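Local coordinates for insecticidal crystal protein Cry35Ab1 (PDB 4JP0) that forms one half of a binary insecticidal toxin that, together with Cry34Ab1, kills western corn rootworm larvae, probably by attacking the midgut epithelium, at residues 307-319 and 332-346. Numbering follows the deposited sequence.
Sequences MNSIGFLTITSLE and QIQTSDNDTYNVTSY
Ser317 OG takes a nearly straight bond from Gln334 NE2 (2.8 Å, 178° at the hydrogen), lying in the plane of that amide, and donates its own hydrogen to Glu319 OE2, on that oxygen's anti lone pair; the other oxygen of Glu319, OE1, bonds Tyr321 OH. Bending at chi2 (82°) turns the Gln334 amide so that its N-H points at the serine oxygen; the same NE2 also donates to Gln332 OE1, so four polar side chains are linked on one face of the hairpin.

Midway, the second strand breaks. Around Asp337 to Tyr341 the chain loops out, with an Asx turn at Asp337, and Thr340 OG1 stands in for the missing backbone acceptor: it receives Thr314 N at 2.9 Å and donates to Asp337 O, which also accepts Thr340 N. On both sides of the loop the antiparallel ladder is regular, with paired bonds at Thr316-Thr335 and Leu318-Ile333, and again from Phe312-Asn342 to Asn308-Tyr346. There a water bridges Asn308 OD1 and Tyr346 O.

Leu313 CD2 rests against the loop, 3.5 Å from Asp337 O and at the edge of the Tyr341 ring. Tyr341 runs back along the strand, chi1 (-175°) putting CG opposite the backbone N, until CE1 lies 3.8 Å from Gly311 CA. On the other face, Thr344 CG2 touches Ile310 CG2 and the edge of Phe312, each at 4.0 Å.

This long hairpin lies at one side of a four-stranded antiparallel sheet: strand 202-221 bonds the other edge of 307-319, while strand 225-234 packs against Leu313, Ser336 and Val343, stacking Tyr231 on Tyr341.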
loop_
_atom_site.group_PDB
_atom_site.type_symbol
_atom_site.label_atom_id
_atom_site.label_comp_id
_atom_site.label_asym_id
_atom_site.label_seq_id
_atom_site.Cartn_x
_atom_site.Cartn_y
_atom_site.Cartn_z
ATOM N N MET A 307 -1.014 -43.545 1.707
ATOM C CA MET A 307 -0.367 -42.267 1.894
ATOM C C MET A 307 -1.398 -41.169 2.062
ATOM O O MET A 307 -2.522 -41.293 1.571
ATOM C CB MET A 307 0.500 -42.009 0.686
ATOM C CG MET A 307 0.970 -40.604 0.484
ATOM S SD MET A 307 1.638 -40.526 -1.192
ATOM C CE MET A 307 0.280 -40.341 -2.070
ATOM N N ASN A 308 -1.012 -40.108 2.774
ATOM C CA ASN A 308 -1.855 -38.939 2.979
ATOM C C ASN A 308 -1.104 -37.727 2.438
ATOM O O ASN A 308 0.124 -37.662 2.535
ATOM C CB ASN A 308 -2.194 -38.759 4.473
ATOM C CG ASN A 308 -2.803 -40.051 5.118
ATOM O OD1 ASN A 308 -2.396 -40.476 6.217
ATOM N ND2 ASN A 308 -3.760 -40.673 4.430
ATOM N N SER A 309 -1.835 -36.763 1.875
ATOM C CA SER A 309 -1.206 -35.558 1.333
ATOM C C SER A 309 -2.023 -34.361 1.749
ATOM O O SER A 309 -3.212 -34.487 2.034
ATOM C CB SER A 309 -1.183 -35.634 -0.192
ATOM O OG SER A 309 -0.516 -34.519 -0.782
ATOM N N ILE A 310 -1.374 -33.214 1.821
ATOM C CA ILE A 310 -2.065 -31.976 2.070
ATOM C C ILE A 310 -1.243 -30.894 1.401
ATOM O O ILE A 310 -0.033 -31.031 1.236
ATOM C CB ILE A 310 -2.216 -31.709 3.583
ATOM C CG1 ILE A 310 -3.166 -30.521 3.826
ATOM C CG2 ILE A 310 -0.875 -31.457 4.201
ATOM C CD1 ILE A 310 -3.685 -30.396 5.236
ATOM N N GLY A 311 -1.890 -29.796 1.039
ATOM C CA GLY A 311 -1.197 -28.712 0.390
ATOM C C GLY A 311 -1.299 -27.400 1.142
ATOM O O GLY A 311 -2.244 -27.178 1.909
ATOM N N PHE A 312 -0.297 -26.552 0.940
ATOM C CA PHE A 312 -0.306 -25.217 1.525
ATOM C C PHE A 312 -0.138 -24.135 0.481
ATOM O O PHE A 312 0.466 -24.358 -0.570
ATOM C CB PHE A 312 0.811 -25.096 2.544
ATOM C CG PHE A 312 0.643 -26.014 3.727
ATOM C CD1 PHE A 312 1.228 -27.273 3.741
ATOM C CD2 PHE A 312 -0.102 -25.617 4.819
ATOM C CE1 PHE A 312 1.066 -28.121 4.805
ATOM C CE2 PHE A 312 -0.248 -26.452 5.902
ATOM C CZ PHE A 312 0.342 -27.707 5.897
ATOM N N LEU A 313 -0.674 -22.966 0.806
ATOM C CA LEU A 313 -0.559 -21.750 -0.002
ATOM C C LEU A 313 -0.003 -20.641 0.861
ATOM O O LEU A 313 -0.264 -20.601 2.068
ATOM C CB LEU A 313 -1.943 -21.321 -0.475
ATOM C CG LEU A 313 -2.557 -22.266 -1.509
ATOM C CD1 LEU A 313 -4.050 -22.078 -1.583
ATOM C CD2 LEU A 313 -1.880 -21.959 -2.868
ATOM N N THR A 314 0.739 -19.725 0.230
ATOM C CA THR A 314 1.200 -18.533 0.914
ATOM C C THR A 314 0.046 -17.577 0.868
ATOM O O THR A 314 -0.485 -17.297 -0.214
ATOM C CB THR A 314 2.405 -17.905 0.206
ATOM O OG1 THR A 314 3.545 -18.733 0.415
ATOM C CG2 THR A 314 2.799 -16.571 0.886
ATOM N N ILE A 315 -0.367 -17.125 2.045
ATOM C CA ILE A 315 -1.413 -16.134 2.168
ATOM C C ILE A 315 -0.769 -14.773 2.284
ATOM O O ILE A 315 0.254 -14.636 2.941
ATOM C CB ILE A 315 -2.251 -16.366 3.427
ATOM C CG1 ILE A 315 -2.809 -17.794 3.481
ATOM C CG2 ILE A 315 -3.427 -15.351 3.443
ATOM C CD1 ILE A 315 -3.816 -18.102 2.343
ATOM N N THR A 316 -1.355 -13.767 1.631
ATOM C CA THR A 316 -0.894 -12.383 1.833
ATOM C C THR A 316 -2.039 -11.599 2.439
ATOM O O THR A 316 -3.162 -11.606 1.909
ATOM C CB THR A 316 -0.477 -11.767 0.510
ATOM O OG1 THR A 316 0.669 -12.464 0.031
ATOM C CG2 THR A 316 0.039 -10.317 0.697
ATOM N N SER A 317 -1.779 -10.899 3.540
ATOM C CA SER A 317 -2.814 -10.107 4.183
ATOM C C SER A 317 -2.404 -8.621 4.163
ATOM O O SER A 317 -1.415 -8.244 4.755
ATOM C CB SER A 317 -2.995 -10.553 5.643
ATOM O OG SER A 317 -4.068 -9.846 6.252
ATOM N N LEU A 318 -3.177 -7.808 3.461
ATOM C CA LEU A 318 -2.940 -6.365 3.402
ATOM C C LEU A 318 -3.893 -5.754 4.424
ATOM O O LEU A 318 -5.096 -6.022 4.384
ATOM C CB LEU A 318 -3.256 -5.890 1.997
ATOM C CG LEU A 318 -2.071 -6.109 1.055
ATOM C CD1 LEU A 318 -2.374 -5.664 -0.393
ATOM C CD2 LEU A 318 -0.902 -5.347 1.588
ATOM N N GLU A 319 -3.380 -4.965 5.362
ATOM C CA GLU A 319 -4.227 -4.454 6.446
ATOM C C GLU A 319 -3.895 -2.984 6.678
ATOM O O GLU A 319 -2.749 -2.621 6.796
ATOM C CB GLU A 319 -3.982 -5.258 7.736
ATOM C CG GLU A 319 -4.253 -6.764 7.590
ATOM C CD GLU A 319 -3.761 -7.608 8.778
ATOM O OE1 GLU A 319 -3.482 -7.072 9.856
ATOM O OE2 GLU A 319 -3.647 -8.845 8.649
ATOM N N GLN A 332 -9.027 -4.945 5.740
ATOM C CA GLN A 332 -8.109 -6.067 5.547
ATOM C C GLN A 332 -8.583 -6.891 4.385
ATOM O O GLN A 332 -9.780 -6.969 4.138
ATOM C CB GLN A 332 -8.085 -6.977 6.760
ATOM C CG GLN A 332 -9.468 -7.478 7.165
ATOM C CD GLN A 332 -9.443 -8.642 8.165
ATOM O OE1 GLN A 332 -8.412 -9.291 8.370
ATOM N NE2 GLN A 332 -10.583 -8.898 8.785
ATOM N N ILE A 333 -7.648 -7.530 3.697
ATOM C CA ILE A 333 -7.996 -8.472 2.640
ATOM C C ILE A 333 -6.915 -9.511 2.635
ATOM O O ILE A 333 -5.732 -9.170 2.784
ATOM C CB ILE A 333 -8.139 -7.790 1.250
ATOM C CG1 ILE A 333 -8.245 -8.847 0.143
ATOM C CG2 ILE A 333 -6.958 -6.918 0.980
ATOM C CD1 ILE A 333 -8.681 -8.283 -1.246
ATOM N N GLN A 334 -7.327 -10.777 2.554
ATOM C CA GLN A 334 -6.386 -11.869 2.431
ATOM C C GLN A 334 -6.540 -12.521 1.058
ATOM O O GLN A 334 -7.653 -12.662 0.550
ATOM C CB GLN A 334 -6.599 -12.925 3.509
ATOM C CG GLN A 334 -6.159 -12.477 4.876
ATOM C CD GLN A 334 -7.220 -11.650 5.536
ATOM O OE1 GLN A 334 -8.408 -12.014 5.490
ATOM N NE2 GLN A 334 -6.816 -10.540 6.158
ATOM N N THR A 335 -5.416 -12.860 0.445
ATOM C CA THR A 335 -5.426 -13.534 -0.856
ATOM C C THR A 335 -4.422 -14.673 -0.808
ATOM O O THR A 335 -3.511 -14.648 0.023
ATOM C CB THR A 335 -5.045 -12.562 -1.997
ATOM O OG1 THR A 335 -3.719 -12.064 -1.814
ATOM C CG2 THR A 335 -5.930 -11.287 -1.985
ATOM N N SER A 336 -4.586 -15.672 -1.681
ATOM C CA SER A 336 -3.607 -16.744 -1.774
ATOM C C SER A 336 -3.180 -16.864 -3.231
ATOM O O SER A 336 -3.968 -16.628 -4.131
ATOM C CB SER A 336 -4.169 -18.068 -1.252
ATOM O OG SER A 336 -5.306 -18.448 -2.002
ATOM N N ASP A 337 -1.934 -17.249 -3.432
ATOM C CA ASP A 337 -1.237 -17.250 -4.716
ATOM C C ASP A 337 -0.963 -18.691 -5.142
ATOM O O ASP A 337 -0.124 -19.389 -4.557
ATOM C CB ASP A 337 0.076 -16.505 -4.490
ATOM C CG ASP A 337 0.938 -16.409 -5.726
ATOM O OD1 ASP A 337 0.621 -17.081 -6.744
ATOM O OD2 ASP A 337 1.977 -15.693 -5.739
ATOM N N ASN A 338 -1.685 -19.133 -6.166
ATOM C CA ASN A 338 -1.591 -20.522 -6.590
ATOM C C ASN A 338 -0.190 -20.888 -7.034
ATOM O O ASN A 338 0.165 -22.068 -7.041
ATOM C CB ASN A 338 -2.646 -20.872 -7.629
ATOM C CG ASN A 338 -2.356 -20.271 -8.962
ATOM O OD1 ASN A 338 -2.085 -19.067 -9.070
ATOM N ND2 ASN A 338 -2.410 -21.103 -10.006
ATOM N N ASP A 339 0.635 -19.889 -7.352
ATOM C CA ASP A 339 2.009 -20.204 -7.732
ATOM C C ASP A 339 2.852 -20.601 -6.513
ATOM O O ASP A 339 4.006 -21.042 -6.638
ATOM C CB ASP A 339 2.649 -19.041 -8.499
ATOM C CG ASP A 339 2.259 -19.047 -9.971
ATOM O OD1 ASP A 339 1.874 -20.125 -10.487
ATOM O OD2 ASP A 339 2.305 -18.041 -10.697
ATOM N N THR A 340 2.278 -20.464 -5.326
ATOM C CA THR A 340 3.029 -20.853 -4.136
ATOM C C THR A 340 2.583 -22.189 -3.585
ATOM O O THR A 340 3.035 -22.602 -2.518
ATOM C CB THR A 340 2.898 -19.826 -3.006
ATOM O OG1 THR A 340 1.528 -19.741 -2.582
ATOM C CG2 THR A 340 3.256 -18.433 -3.506
ATOM N N TYR A 341 1.705 -22.870 -4.304
ATOM C CA TYR A 341 1.125 -24.110 -3.806
ATOM C C TYR A 341 2.207 -25.159 -3.616
ATOM O O TYR A 341 3.009 -25.422 -4.528
ATOM C CB TYR A 341 0.035 -24.598 -4.788
ATOM C CG TYR A 341 -0.730 -25.811 -4.326
ATOM C CD1 TYR A 341 -1.542 -25.762 -3.194
ATOM C CD2 TYR A 341 -0.662 -26.995 -5.031
ATOM C CE1 TYR A 341 -2.260 -26.879 -2.770
ATOM C CE2 TYR A 341 -1.382 -28.124 -4.611
ATOM C CZ TYR A 341 -2.166 -28.061 -3.489
ATOM O OH TYR A 341 -2.854 -29.190 -3.090
ATOM N N ASN A 342 2.233 -25.775 -2.439
ATOM C CA ASN A 342 3.177 -26.855 -2.218
ATOM C C ASN A 342 2.460 -27.963 -1.536
ATOM O O ASN A 342 1.634 -27.702 -0.670
ATOM C CB ASN A 342 4.302 -26.399 -1.297
ATOM C CG ASN A 342 5.365 -25.658 -2.035
ATOM O OD1 ASN A 342 6.329 -26.277 -2.527
ATOM N ND2 ASN A 342 5.210 -24.324 -2.144
ATOM N N VAL A 343 2.751 -29.204 -1.909
ATOM C CA VAL A 343 2.132 -30.313 -1.188
ATOM C C VAL A 343 3.146 -31.057 -0.318
ATOM O O VAL A 343 4.372 -31.039 -0.576
ATOM C CB VAL A 343 1.468 -31.319 -2.148
ATOM C CG1 VAL A 343 0.264 -30.689 -2.816
ATOM C CG2 VAL A 343 2.478 -31.788 -3.199
ATOM N N THR A 344 2.659 -31.723 0.718
ATOM C CA THR A 344 3.564 -32.526 1.519
ATOM C C THR A 344 2.820 -33.780 1.896
ATOM O O THR A 344 1.593 -33.813 1.930
ATOM C CB THR A 344 4.154 -31.726 2.722
ATOM O OG1 THR A 344 5.159 -32.503 3.388
ATOM C CG2 THR A 344 3.099 -31.453 3.813
ATOM N N SER A 345 3.558 -34.840 2.150
ATOM C CA SER A 345 2.903 -36.117 2.349
ATOM C C SER A 345 3.316 -36.877 3.583
ATOM O O SER A 345 4.290 -36.526 4.271
ATOM C CB SER A 345 3.202 -36.985 1.134
ATOM O OG SER A 345 4.602 -37.228 1.076
ATOM N N TYR A 346 2.551 -37.933 3.863
ATOM C CA TYR A 346 2.848 -38.832 4.954
ATOM C C TYR A 346 2.411 -40.233 4.563
ATOM O O TYR A 346 1.247 -40.445 4.292
ATOM C CB TYR A 346 2.097 -38.432 6.195
ATOM C CG TYR A 346 2.530 -39.261 7.337
ATOM C CD1 TYR A 346 3.854 -39.276 7.719
ATOM C CD2 TYR A 346 1.629 -40.065 8.022
ATOM C CE1 TYR A 346 4.282 -40.060 8.782
ATOM C CE2 TYR A 346 2.053 -40.857 9.093
ATOM C CZ TYR A 346 3.381 -40.845 9.460
ATOM O OH TYR A 346 3.825 -41.625 10.516
HETATM O O HOH W 1 -0.489 -42.165 5.653
#